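Local coordinates for alpha-catenin-like protein hmp-1 (Caenorhabditis elegans, PDB 5XA5), which links cadherin and beta-catenin to actin filaments at cell junctions and is required for cell migration and cell shape changes in the embryo, at residues N24-K27 against Q28-L32; L138-A141 against D142-D145; S126-N129 against L130-V134; E185-I188 against T189-R193; G69-A72 against I73-C76. All coordinates share one frame; numbering follows the deposited sequence.

Contact 1 (N24-K27 against Q28-L32); sequences NVLK and QITQL
Gln-28 lies back along helix 23-36 against Asn-24, one turn earlier. Its CG stands anti to its own carbonyl carbon (chi1 -74°), and the extended chain beyond carries the amide back to Asn-24. There NE2 makes two weak hydrogen bonds. One goes to the Asn-24 side-chain OD1 at 3.2 Å and is strongly bent; the other goes to the Asn-24 backbone O at 3.3 Å. The two amide planes are 29° apart. The Asn-24 amide also has a partner elsewhere, since ND2 bonds a polar side chain of the chain of another protein. With an alanine at Gln-28, Asn-24 OD1 would probably lose this donor and its amide be less fixed in rotation. On another side of the helix, in the conformer given, Ile-29 packs its CG2 on CG1 of Val-25 at 3.9 Å, next to helix 117-165. Lys-27 bends at chi3 and chi4, and its NZ bonds the backbone O of Lys-23. Thr-30 OG1 bonds Leu-26 O at 2.7 Å, and Thr-30 N reaches the same oxygen from the opposite face of its carbonyl plane. Two weak bonds from one NE2 thus hold the Gln-28 amide loosely to Asn-24.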
loop_
_atom_site.group_PDB
_atom_site.type_symbol
_atom_site.label_atom_id
_atom_site.label_comp_id
_atom_site.label_asym_id
_atom_site.label_seq_id
_atom_site.Cartn_x
_atom_site.Cartn_y
_atom_site.Cartn_z
ATOM N N ASN A 24 0.678 4.048 8.317
ATOM C CA ASN A 24 1.768 3.088 8.435
ATOM C C ASN A 24 2.951 3.565 7.604
ATOM O O ASN A 24 4.078 3.614 8.086
ATOM C CB ASN A 24 1.295 1.702 7.992
ATOM C CG ASN A 24 2.295 0.607 8.294
ATOM O OD1 ASN A 24 3.267 0.814 9.006
ATOM N ND2 ASN A 24 2.048 -0.578 7.743
ATOM N N VAL A 25 2.689 3.949 6.357
ATOM C CA VAL A 25 3.751 4.476 5.495
ATOM C C VAL A 25 4.278 5.805 6.026
ATOM O O VAL A 25 5.485 6.044 6.054
ATOM C CB VAL A 25 3.249 4.673 4.054
ATOM C CG1 VAL A 25 4.303 5.365 3.201
ATOM C CG2 VAL A 25 2.878 3.340 3.451
ATOM N N LEU A 26 3.368 6.672 6.459
ATOM C CA LEU A 26 3.757 8.007 6.902
ATOM C C LEU A 26 4.747 7.912 8.059
ATOM O O LEU A 26 5.775 8.588 8.053
ATOM C CB LEU A 26 2.526 8.832 7.323
ATOM C CG LEU A 26 2.827 10.279 7.749
ATOM C CD1 LEU A 26 3.606 11.012 6.650
ATOM C CD2 LEU A 26 1.556 11.034 8.093
ATOM N N LYS A 27 4.459 7.054 9.035
ATOM C CA LYS A 27 5.351 6.957 10.203
ATOM C C LYS A 27 6.698 6.391 9.803
ATOM O O LYS A 27 7.736 6.877 10.259
ATOM C CB LYS A 27 4.731 6.089 11.295
ATOM C CG LYS A 27 3.536 6.779 11.960
ATOM C CD LYS A 27 3.174 6.155 13.291
ATOM C CE LYS A 27 2.861 4.686 13.150
ATOM N NZ LYS A 27 1.733 4.468 12.200
ATOM N N GLN A 28 6.680 5.382 8.933
ATOM C CA GLN A 28 7.938 4.780 8.484
ATOM C C GLN A 28 8.803 5.787 7.741
ATOM O O GLN A 28 10.002 5.879 7.987
ATOM C CB GLN A 28 7.665 3.574 7.577
ATOM C CG GLN A 28 7.185 2.338 8.313
ATOM C CD GLN A 28 6.961 1.165 7.374
ATOM O OE1 GLN A 28 7.896 0.444 7.025
ATOM N NE2 GLN A 28 5.712 0.970 6.956
ATOM N N ILE A 29 8.217 6.527 6.806
ATOM C CA ILE A 29 9.016 7.466 6.028
ATOM C C ILE A 29 9.444 8.646 6.900
ATOM O O ILE A 29 10.517 9.197 6.698
ATOM C CB ILE A 29 8.282 7.973 4.742
ATOM C CG1 ILE A 29 7.061 8.833 5.068
ATOM C CG2 ILE A 29 7.891 6.804 3.833
ATOM C CD1 ILE A 29 6.350 9.356 3.833
ATOM N N THR A 30 8.638 9.004 7.896
ATOM C CA THR A 30 9.044 10.091 8.787
ATOM C C THR A 30 10.291 9.673 9.559
ATOM O O THR A 30 11.221 10.472 9.740
ATOM C CB THR A 30 7.897 10.466 9.728
ATOM O OG1 THR A 30 6.793 10.907 8.931
ATOM C CG2 THR A 30 8.293 11.579 10.662
ATOM N N GLN A 31 10.330 8.415 9.985
ATOM C CA GLN A 31 11.523 7.884 10.654
ATOM C C GLN A 31 12.720 7.919 9.724
ATOM O O GLN A 31 13.799 8.378 10.094
ATOM C CB GLN A 31 11.306 6.446 11.115
ATOM C CG GLN A 31 10.331 6.255 12.252
ATOM C CD GLN A 31 9.956 4.798 12.431
ATOM O OE1 GLN A 31 10.811 3.915 12.339
ATOM N NE2 GLN A 31 8.681 4.536 12.702
ATOM N N LEU A 32 12.518 7.411 8.516
ATOM C CA LEU A 32 13.611 7.312 7.546
ATOM C C LEU A 32 14.260 8.675 7.325
ATOM O O LEU A 32 15.474 8.835 7.503
ATOM C CB LEU A 32 13.101 6.732 6.224
ATOM C CG LEU A 32 12.658 5.269 6.316
ATOM C CD1 LEU A 32 11.816 4.859 5.104
ATOM C CD2 LEU A 32 13.890 4.334 6.482
#

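Contact 2 (L138-A141 against D142-D145); sequences LILA and DSID
Leu-140 and Ser-143 meet most closely here, on helix 117-165. Ser-143 OG bonds Leu-140 O at 2.6 Å, with the donor tilted 16° from the carbonyl plane. The hydroxyl sits between its own backbone N and carbonyl carbon (chi1 74°), which turns it back toward the preceding turn. Ile-144 N gives a second bond to the same oxygen, at 3.1 Å. Leu-140 CD1 lies 3.5 Å from Ser-143 OG, so the hydroxyl is flanked by a methyl as well as by the carbonyl it grips. The looser part is the apolar pair beside it: CD1 of Leu-140 and CD1 of Ile-144 are 4.4 Å apart. Both side chains also pack on helix 83-112, Leu-140 on Leu-88 and Ala-92, Ile-144 on Ala-85 and Leu-89. The acids turn to other partners. Asp-142 sends OD1 to a salt bridge with Arg-193 of helix 169-196, and both carboxylate oxygens of Asp-145 accept from the backbone of the chain of another protein. The serine therefore spends its hydroxyl within its own helix, while the two carboxylates serve as links to another helix and to the bound protein.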
loop_
_atom_site.group_PDB
_atom_site.type_symbol
_atom_site.label_atom_id
_atom_site.label_comp_id
_atom_site.label_asym_id
_atom_site.label_seq_id
_atom_site.Cartn_x
_atom_site.Cartn_y
_atom_site.Cartn_z
ATOM N N LEU A 138 8.071 2.664 -0.700
ATOM C CA LEU A 138 6.942 2.388 0.172
ATOM C C LEU A 138 5.711 3.155 -0.274
ATOM O O LEU A 138 4.601 2.650 -0.145
ATOM C CB LEU A 138 7.264 2.729 1.628
ATOM C CG LEU A 138 8.396 1.908 2.251
ATOM C CD1 LEU A 138 8.643 2.373 3.662
ATOM C CD2 LEU A 138 8.026 0.438 2.238
ATOM N N ILE A 139 5.909 4.373 -0.780
ATOM C CA ILE A 139 4.786 5.213 -1.202
ATOM C C ILE A 139 4.136 4.595 -2.430
ATOM O O ILE A 139 2.906 4.514 -2.538
ATOM C CB ILE A 139 5.234 6.652 -1.512
ATOM C CG1 ILE A 139 5.480 7.418 -0.211
ATOM C CG2 ILE A 139 4.176 7.392 -2.310
ATOM C CD1 ILE A 139 6.177 8.748 -0.414
ATOM N N LEU A 140 4.979 4.149 -3.351
ATOM C CA LEU A 140 4.490 3.455 -4.531
ATOM C C LEU A 140 3.811 2.141 -4.137
ATOM O O LEU A 140 2.761 1.782 -4.682
ATOM C CB LEU A 140 5.644 3.200 -5.509
ATOM C CG LEU A 140 5.252 2.387 -6.731
ATOM C CD1 LEU A 140 4.182 3.136 -7.515
ATOM C CD2 LEU A 140 6.482 2.123 -7.586
ATOM N N ALA A 141 4.393 1.429 -3.173
ATOM C CA ALA A 141 3.815 0.172 -2.704
ATOM C C ALA A 141 2.403 0.369 -2.169
ATOM O O ALA A 141 1.526 -0.459 -2.408
ATOM C CB ALA A 141 4.693 -0.469 -1.630
ATOM N N ASP A 142 2.188 1.460 -1.442
ATOM C CA ASP A 142 0.857 1.734 -0.909
ATOM C C ASP A 142 -0.111 1.987 -2.063
ATOM O O ASP A 142 -1.265 1.553 -2.013
ATOM C CB ASP A 142 0.880 2.919 0.052
ATOM C CG ASP A 142 -0.459 3.130 0.739
ATOM O OD1 ASP A 142 -0.840 2.239 1.522
ATOM O OD2 ASP A 142 -1.100 4.185 0.516
ATOM N N SER A 143 0.348 2.664 -3.112
ATOM C CA SER A 143 -0.565 2.989 -4.207
ATOM C C SER A 143 -1.007 1.716 -4.920
ATOM O O SER A 143 -2.135 1.636 -5.435
ATOM C CB SER A 143 0.085 3.956 -5.192
ATOM O OG SER A 143 1.052 3.298 -5.977
ATOM N N ILE A 144 -0.122 0.717 -4.944
ATOM C CA ILE A 144 -0.432 -0.561 -5.593
ATOM C C ILE A 144 -1.347 -1.377 -4.684
ATOM O O ILE A 144 -2.284 -2.035 -5.128
ATOM C CB ILE A 144 0.849 -1.369 -5.910
ATOM C CG1 ILE A 144 1.777 -0.562 -6.818
ATOM C CG2 ILE A 144 0.501 -2.701 -6.545
ATOM C CD1 ILE A 144 1.080 0.057 -8.003
ATOM N N ASP A 145 -1.081 -1.312 -3.385
ATOM C CA ASP A 145 -1.975 -1.916 -2.412
ATOM C C ASP A 145 -3.398 -1.340 -2.566
ATOM O O ASP A 145 -4.382 -2.059 -2.406
ATOM C CB ASP A 145 -1.448 -1.690 -0.976
ATOM C CG ASP A 145 -0.188 -2.505 -0.667
ATOM O OD1 ASP A 145 0.058 -3.518 -1.357
ATOM O OD2 ASP A 145 0.561 -2.119 0.273
#

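Contact 3 (S126-N129 against L130-V134); sequences SGRN and LLTAV
Arg-128 O is gripped by two donors from Thr-132, one turn on in helix 117-165. The hydroxyl OG1 comes to 2.8 Å and stands above the carbonyl plane, 35° out of it. The backbone N of Thr-132 approaches from the opposite face, at 3.0 Å. With chi1 at -70°, OG1 is set anti to the threonine's carbonyl carbon and faces back along the helix. Arg-128 and Thr-132 run side by side and point the same way, with CG of the arginine 4.1 Å from OG1. Were Thr-132 a valine, Arg-128 O is likely to lose its hydroxyl donor and keep just the backbone N. This is the threonine hydroxyl-to-carbonyl bond common in helices, here on a long helix in the N-terminal part of hmp-1, a helical bundle of the vinculin/alpha-catenin family. The buried side is mostly apolar. Leu-131 lays its CG over Gly-127 O at 3.4 Å and packs on Leu-32 and Val-36 of helix 23-36. Leu-130 turns to Thr-99 of helix 83-112, and both leucines also touch apolar side chains of the chain of another protein. Ser-126 OG is held by hydrogen bonds with Thr-106 OG1 and with Ile-122 O.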
loop_
_atom_site.group_PDB
_atom_site.type_symbol
_atom_site.label_atom_id
_atom_site.label_comp_id
_atom_site.label_asym_id
_atom_site.label_seq_id
_atom_site.Cartn_x
_atom_site.Cartn_y
_atom_site.Cartn_z
ATOM N N SER A 126 24.870 9.923 0.847
ATOM C CA SER A 126 24.511 8.633 0.258
ATOM C C SER A 126 23.363 8.003 1.045
ATOM O O SER A 126 22.460 7.400 0.466
ATOM C CB SER A 126 25.704 7.677 0.241
ATOM O OG SER A 126 26.753 8.162 -0.580
ATOM N N GLY A 127 23.417 8.141 2.370
ATOM C CA GLY A 127 22.400 7.582 3.251
ATOM C C GLY A 127 21.060 8.251 3.044
ATOM O O GLY A 127 20.027 7.584 3.003
ATOM N N ARG A 128 21.075 9.574 2.917
ATOM C CA ARG A 128 19.853 10.317 2.610
ATOM C C ARG A 128 19.229 9.832 1.307
ATOM O O ARG A 128 18.030 9.591 1.228
ATOM C CB ARG A 128 20.132 11.815 2.521
ATOM C CG ARG A 128 18.940 12.632 2.049
ATOM C CD ARG A 128 19.250 14.113 2.099
ATOM N NE ARG A 128 18.222 14.917 1.446
ATOM C CZ ARG A 128 18.137 16.239 1.554
ATOM N NH1 ARG A 128 19.015 16.897 2.298
ATOM N NH2 ARG A 128 17.172 16.900 0.929
ATOM N N ASN A 129 20.055 9.689 0.281
ATOM C CA ASN A 129 19.565 9.228 -1.010
ATOM C C ASN A 129 18.979 7.828 -0.951
ATOM O O ASN A 129 17.935 7.571 -1.554
ATOM C CB ASN A 129 20.682 9.277 -2.042
ATOM C CG ASN A 129 21.029 10.685 -2.450
ATOM O OD1 ASN A 129 20.252 11.614 -2.235
ATOM N ND2 ASN A 129 22.206 10.857 -3.037
ATOM N N LEU A 130 19.632 6.934 -0.208
ATOM C CA LEU A 130 19.173 5.547 -0.100
ATOM C C LEU A 130 17.857 5.449 0.657
ATOM O O LEU A 130 16.932 4.772 0.213
ATOM C CB LEU A 130 20.218 4.660 0.592
ATOM C CG LEU A 130 19.759 3.252 1.020
ATOM C CD1 LEU A 130 19.247 2.413 -0.158
ATOM C CD2 LEU A 130 20.874 2.514 1.760
ATOM N N LEU A 131 17.776 6.112 1.803
ATOM C CA LEU A 131 16.566 6.006 2.620
ATOM C C LEU A 131 15.400 6.761 1.973
ATOM O O LEU A 131 14.230 6.434 2.202
ATOM C CB LEU A 131 16.830 6.511 4.050
ATOM C CG LEU A 131 17.867 5.688 4.835
ATOM C CD1 LEU A 131 17.916 6.133 6.284
ATOM C CD2 LEU A 131 17.572 4.190 4.757
ATOM N N THR A 132 15.715 7.750 1.143
ATOM C CA THR A 132 14.691 8.444 0.362
ATOM C C THR A 132 14.139 7.517 -0.723
ATOM O O THR A 132 12.937 7.533 -1.038
ATOM C CB THR A 132 15.257 9.723 -0.274
ATOM O OG1 THR A 132 15.513 10.685 0.755
ATOM C CG2 THR A 132 14.269 10.314 -1.267
ATOM N N ALA A 133 15.021 6.710 -1.312
ATOM C CA ALA A 133 14.596 5.744 -2.326
ATOM C C ALA A 133 13.752 4.645 -1.686
ATOM O O ALA A 133 12.813 4.133 -2.298
ATOM C CB ALA A 133 15.797 5.151 -3.045
ATOM N N VAL A 134 14.075 4.293 -0.445
ATOM C CA VAL A 134 13.256 3.343 0.301
ATOM C C VAL A 134 11.878 3.941 0.553
ATOM O O VAL A 134 10.867 3.272 0.362
ATOM C CB VAL A 134 13.925 2.946 1.642
ATOM C CG1 VAL A 134 12.967 2.139 2.499
ATOM C CG2 VAL A 134 15.197 2.171 1.351
#

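Contact 4 (E185-I188 against T189-R193); sequences ELDI and TVRRR
Asp-187 and Arg-191 form the salt bridge of this contact, one turn apart on helix 169-196. OD2 of Asp-187 meets NE of Arg-191 at 2.9 Å. The carboxylate and guanidinium planes are 44° apart, and the bridge runs through one oxygen and NE. A chi1 of -171° sets the aspartate CG opposite its backbone N and brings OD2 within reach of the next turn. Its other oxygen, OD1, makes a salt bridge to Arg-210, and the acid is thus shared between two arginines. Among the hydrogen bonds, Leu-186 O accepts from Val-190 N at 2.9 Å and, in the conformer given, from Thr-189 OG1 at 3.0 Å. The backbone bond from Thr-189 N to Glu-185 O is weak, at 3.4 Å. Apolar contact is made by Leu-186 CD1 on Val-190 CG2, 3.9 Å apart. Ile-188 CG2 lies alongside the aliphatic part of Arg-192, whose NH2 bridges to an acidic side chain of the chain of another protein. Around this turn, Leu-186 packs against Val-153 of helix 117-165, Leu-213 of helix 200-229 and Leu-254 of helix 234-258. Val-190 rests on Leu-206 and Arg-210 of helix 200-229.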
loop_
_atom_site.group_PDB
_atom_site.type_symbol
_atom_site.label_atom_id
_atom_site.label_comp_id
_atom_site.label_asym_id
_atom_site.label_seq_id
_atom_site.Cartn_x
_atom_site.Cartn_y
_atom_site.Cartn_z
ATOM N N GLU A 185 -15.562 -9.783 2.028
ATOM C CA GLU A 185 -14.119 -9.648 1.805
ATOM C C GLU A 185 -13.726 -8.180 1.657
ATOM O O GLU A 185 -12.765 -7.705 2.267
ATOM C CB GLU A 185 -13.698 -10.425 0.553
ATOM C CG GLU A 185 -13.084 -11.789 0.778
ATOM C CD GLU A 185 -13.329 -12.743 -0.387
ATOM O OE1 GLU A 185 -13.920 -12.316 -1.406
ATOM O OE2 GLU A 185 -12.926 -13.924 -0.288
ATOM N N LEU A 186 -14.474 -7.459 0.830
ATOM C CA LEU A 186 -14.193 -6.048 0.588
ATOM C C LEU A 186 -14.367 -5.252 1.865
ATOM O O LEU A 186 -13.582 -4.358 2.156
ATOM C CB LEU A 186 -15.109 -5.499 -0.504
ATOM C CG LEU A 186 -14.962 -4.034 -0.912
ATOM C CD1 LEU A 186 -13.578 -3.738 -1.510
ATOM C CD2 LEU A 186 -16.063 -3.614 -1.887
ATOM N N ASP A 187 -15.405 -5.584 2.624
ATOM C CA ASP A 187 -15.711 -4.859 3.855
ATOM C C ASP A 187 -14.539 -4.911 4.829
ATOM O O ASP A 187 -14.186 -3.897 5.431
ATOM C CB ASP A 187 -16.971 -5.440 4.504
ATOM C CG ASP A 187 -17.466 -4.612 5.661
ATOM O OD1 ASP A 187 -18.315 -3.725 5.431
ATOM O OD2 ASP A 187 -17.007 -4.842 6.800
ATOM N N ILE A 188 -13.925 -6.082 4.968
ATOM C CA ILE A 188 -12.772 -6.232 5.856
ATOM C C ILE A 188 -11.617 -5.335 5.432
ATOM O O ILE A 188 -11.052 -4.615 6.255
ATOM C CB ILE A 188 -12.268 -7.689 5.898
ATOM C CG1 ILE A 188 -13.340 -8.605 6.481
ATOM C CG2 ILE A 188 -10.977 -7.792 6.709
ATOM C CD1 ILE A 188 -13.108 -10.073 6.208
ATOM N N THR A 189 -11.275 -5.346 4.144
ATOM C CA THR A 189 -10.123 -4.594 3.663
ATOM C C THR A 189 -10.395 -3.093 3.720
ATOM O O THR A 189 -9.502 -2.293 4.019
ATOM C CB THR A 189 -9.739 -4.999 2.230
ATOM O OG1 THR A 189 -10.691 -4.464 1.312
ATOM C CG2 THR A 189 -9.711 -6.510 2.100
ATOM N N VAL A 190 -11.637 -2.699 3.451
ATOM C CA VAL A 190 -11.972 -1.280 3.509
ATOM C C VAL A 190 -11.953 -0.730 4.939
ATOM O O VAL A 190 -11.501 0.394 5.171
ATOM C CB VAL A 190 -13.346 -1.029 2.858
ATOM C CG1 VAL A 190 -13.885 0.335 3.229
ATOM C CG2 VAL A 190 -13.197 -1.169 1.372
ATOM N N ARG A 191 -12.453 -1.504 5.896
ATOM C CA ARG A 191 -12.396 -1.085 7.299
ATOM C C ARG A 191 -10.954 -0.899 7.752
ATOM O O ARG A 191 -10.636 0.054 8.482
ATOM C CB ARG A 191 -13.105 -2.105 8.186
ATOM C CG ARG A 191 -14.608 -1.959 8.204
ATOM C CD ARG A 191 -15.258 -3.092 8.972
ATOM N NE ARG A 191 -16.708 -2.944 9.023
ATOM C CZ ARG A 191 -17.418 -2.971 10.147
ATOM N NH1 ARG A 191 -16.807 -3.142 11.311
ATOM N NH2 ARG A 191 -18.735 -2.825 10.108
ATOM N N ARG A 192 -10.082 -1.811 7.340
ATOM C CA ARG A 192 -8.669 -1.715 7.725
ATOM C C ARG A 192 -8.015 -0.519 7.053
ATOM O O ARG A 192 -7.219 0.186 7.681
ATOM C CB ARG A 192 -7.913 -3.000 7.389
ATOM C CG ARG A 192 -8.419 -4.213 8.161
ATOM C CD ARG A 192 -7.669 -5.486 7.792
ATOM N NE ARG A 192 -6.357 -5.558 8.428
ATOM C CZ ARG A 192 -5.208 -5.675 7.772
ATOM N NH1 ARG A 192 -5.199 -5.731 6.447
ATOM N NH2 ARG A 192 -4.067 -5.736 8.444
ATOM N N ARG A 193 -8.366 -0.278 5.791
ATOM C CA ARG A 193 -7.850 0.892 5.090
ATOM C C ARG A 193 -8.286 2.171 5.795
ATOM O O ARG A 193 -7.504 3.119 5.940
ATOM C CB ARG A 193 -8.319 0.894 3.623
ATOM C CG ARG A 193 -7.803 2.072 2.823
ATOM C CD ARG A 193 -6.301 2.020 2.791
ATOM N NE ARG A 193 -5.748 3.110 1.998
ATOM C CZ ARG A 193 -4.443 3.256 1.782
ATOM N NH1 ARG A 193 -3.587 2.380 2.295
ATOM N NH2 ARG A 193 -4.001 4.287 1.081
#

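Contact 5 (G69-A72 against I73-C76); sequences GSFA and ISKC
Phe-71 has its CG anti to the backbone N (chi1 -179°), which carries the ring along the helix to Lys-75. Beyond CG the lysine chain is extended as far as CE and bends at chi4. The two side chains lie next to each other and point the same way. CE of Lys-75 comes to 3.4 Å from CZ of Phe-71, approaching the ring obliquely, while NZ stays 3.9 Å from the same CZ. Packing here is therefore mainly between ring and methylenes, on an exposed surface. Nearby, Ser-74 OG bonds Phe-71 O at 2.8 Å. A chi1 of 76° directs the hydroxyl to that oxygen. The other face is buried: Ile-73 packs on Ile-86, Leu-89 and His-90 of helix 83-112, and its CG1 lies 3.2 Å from Gly-69 O. Ala-72 touches an apolar side chain of the chain of another protein. At Lys-75 the helical bonding weakens. Its N makes weak bonds to Phe-71 O at 3.1 Å and to Ala-72 O at 3.4 Å, and Cys-76 N turns to Ile-73 O. Such loosening is usual at the C-terminal end of a helix; here helix 51-74 passes into a loop that still packs on the vinculin-family bundle through Cys-76.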
loop_
_atom_site.group_PDB
_atom_site.type_symbol
_atom_site.label_atom_id
_atom_site.label_comp_id
_atom_site.label_asym_id
_atom_site.label_seq_id
_atom_site.Cartn_x
_atom_site.Cartn_y
_atom_site.Cartn_z
ATOM N N GLY A 69 11.381 -7.511 -1.040
ATOM C CA GLY A 69 10.691 -6.664 -2.001
ATOM C C GLY A 69 10.293 -7.426 -3.256
ATOM O O GLY A 69 9.164 -7.295 -3.730
ATOM N N SER A 70 11.213 -8.226 -3.794
ATOM C CA SER A 70 10.927 -9.037 -4.981
ATOM C C SER A 70 9.822 -10.051 -4.729
ATOM O O SER A 70 8.945 -10.248 -5.571
ATOM C CB SER A 70 12.187 -9.772 -5.463
ATOM O OG SER A 70 13.285 -8.891 -5.565
ATOM N N PHE A 71 9.881 -10.704 -3.574
ATOM C CA PHE A 71 8.861 -11.672 -3.197
ATOM C C PHE A 71 7.495 -10.992 -3.066
ATOM O O PHE A 71 6.492 -11.493 -3.586
ATOM C CB PHE A 71 9.248 -12.357 -1.885
ATOM C CG PHE A 71 8.267 -13.400 -1.429
ATOM C CD1 PHE A 71 8.244 -14.648 -2.025
ATOM C CD2 PHE A 71 7.389 -13.141 -0.390
ATOM C CE1 PHE A 71 7.355 -15.616 -1.607
ATOM C CE2 PHE A 71 6.497 -14.107 0.035
ATOM C CZ PHE A 71 6.483 -15.346 -0.574
ATOM N N ALA A 72 7.473 -9.847 -2.382
ATOM C CA ALA A 72 6.236 -9.089 -2.159
ATOM C C ALA A 72 5.586 -8.702 -3.481
ATOM O O ALA A 72 4.364 -8.803 -3.643
ATOM C CB ALA A 72 6.516 -7.836 -1.311
ATOM N N ILE A 73 6.410 -8.267 -4.428
ATOM C CA ILE A 73 5.920 -7.847 -5.737
ATOM C C ILE A 73 5.354 -9.044 -6.511
ATOM O O ILE A 73 4.301 -8.939 -7.149
ATOM C CB ILE A 73 7.036 -7.166 -6.568
ATOM C CG1 ILE A 73 7.456 -5.826 -5.948
ATOM C CG2 ILE A 73 6.572 -6.923 -7.991
ATOM C CD1 ILE A 73 8.752 -5.261 -6.560
ATOM N N SER A 74 6.044 -10.181 -6.440
ATOM C CA SER A 74 5.622 -11.373 -7.173
ATOM C C SER A 74 4.297 -11.945 -6.671
ATOM O O SER A 74 3.586 -12.619 -7.414
ATOM C CB SER A 74 6.710 -12.451 -7.103
ATOM O OG SER A 74 6.724 -13.085 -5.836
ATOM N N LYS A 75 3.961 -11.673 -5.417
ATOM C CA LYS A 75 2.737 -12.196 -4.827
ATOM C C LYS A 75 1.573 -11.217 -4.953
ATOM O O LYS A 75 0.444 -11.541 -4.575
ATOM C CB LYS A 75 2.957 -12.543 -3.353
ATOM C CG LYS A 75 3.049 -14.032 -3.081
ATOM C CD LYS A 75 2.741 -14.359 -1.624
ATOM C CE LYS A 75 3.183 -15.775 -1.274
ATOM N NZ LYS A 75 3.277 -16.654 -2.472
ATOM N N CYS A 76 1.847 -10.027 -5.486
ATOM C CA CYS A 76 0.820 -8.993 -5.587
ATOM C C CYS A 76 -0.308 -9.463 -6.484
ATOM O O CYS A 76 -0.074 -9.813 -7.638
ATOM C CB CYS A 76 1.395 -7.684 -6.122
ATOM S SG CYS A 76 0.127 -6.409 -6.396
#

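In the fold
Four contacts are turns inside helices; contact 5 runs off the end of one. Contacts 2 and 3 share helix 117-165, about 17 Å apart between centres, and contact 1 packs against both. Contact 2 lies nearest the chain centre and has no exposed residue. It meets contact 4 through the salt bridge of Asp-142 with Arg-193, and contact 5 through Ile-144 on Cys-76. Contacts 4 and 5 carry more exposed side chains: the first is rich in charge, the second pairs an aromatic ring with a lysine. Contact 3 is farthest from the centre, with two exposed residues beside buried leucines. A hydroxyl bonded to a backbone carbonyl recurs in each, in contact 4 for the conformer given.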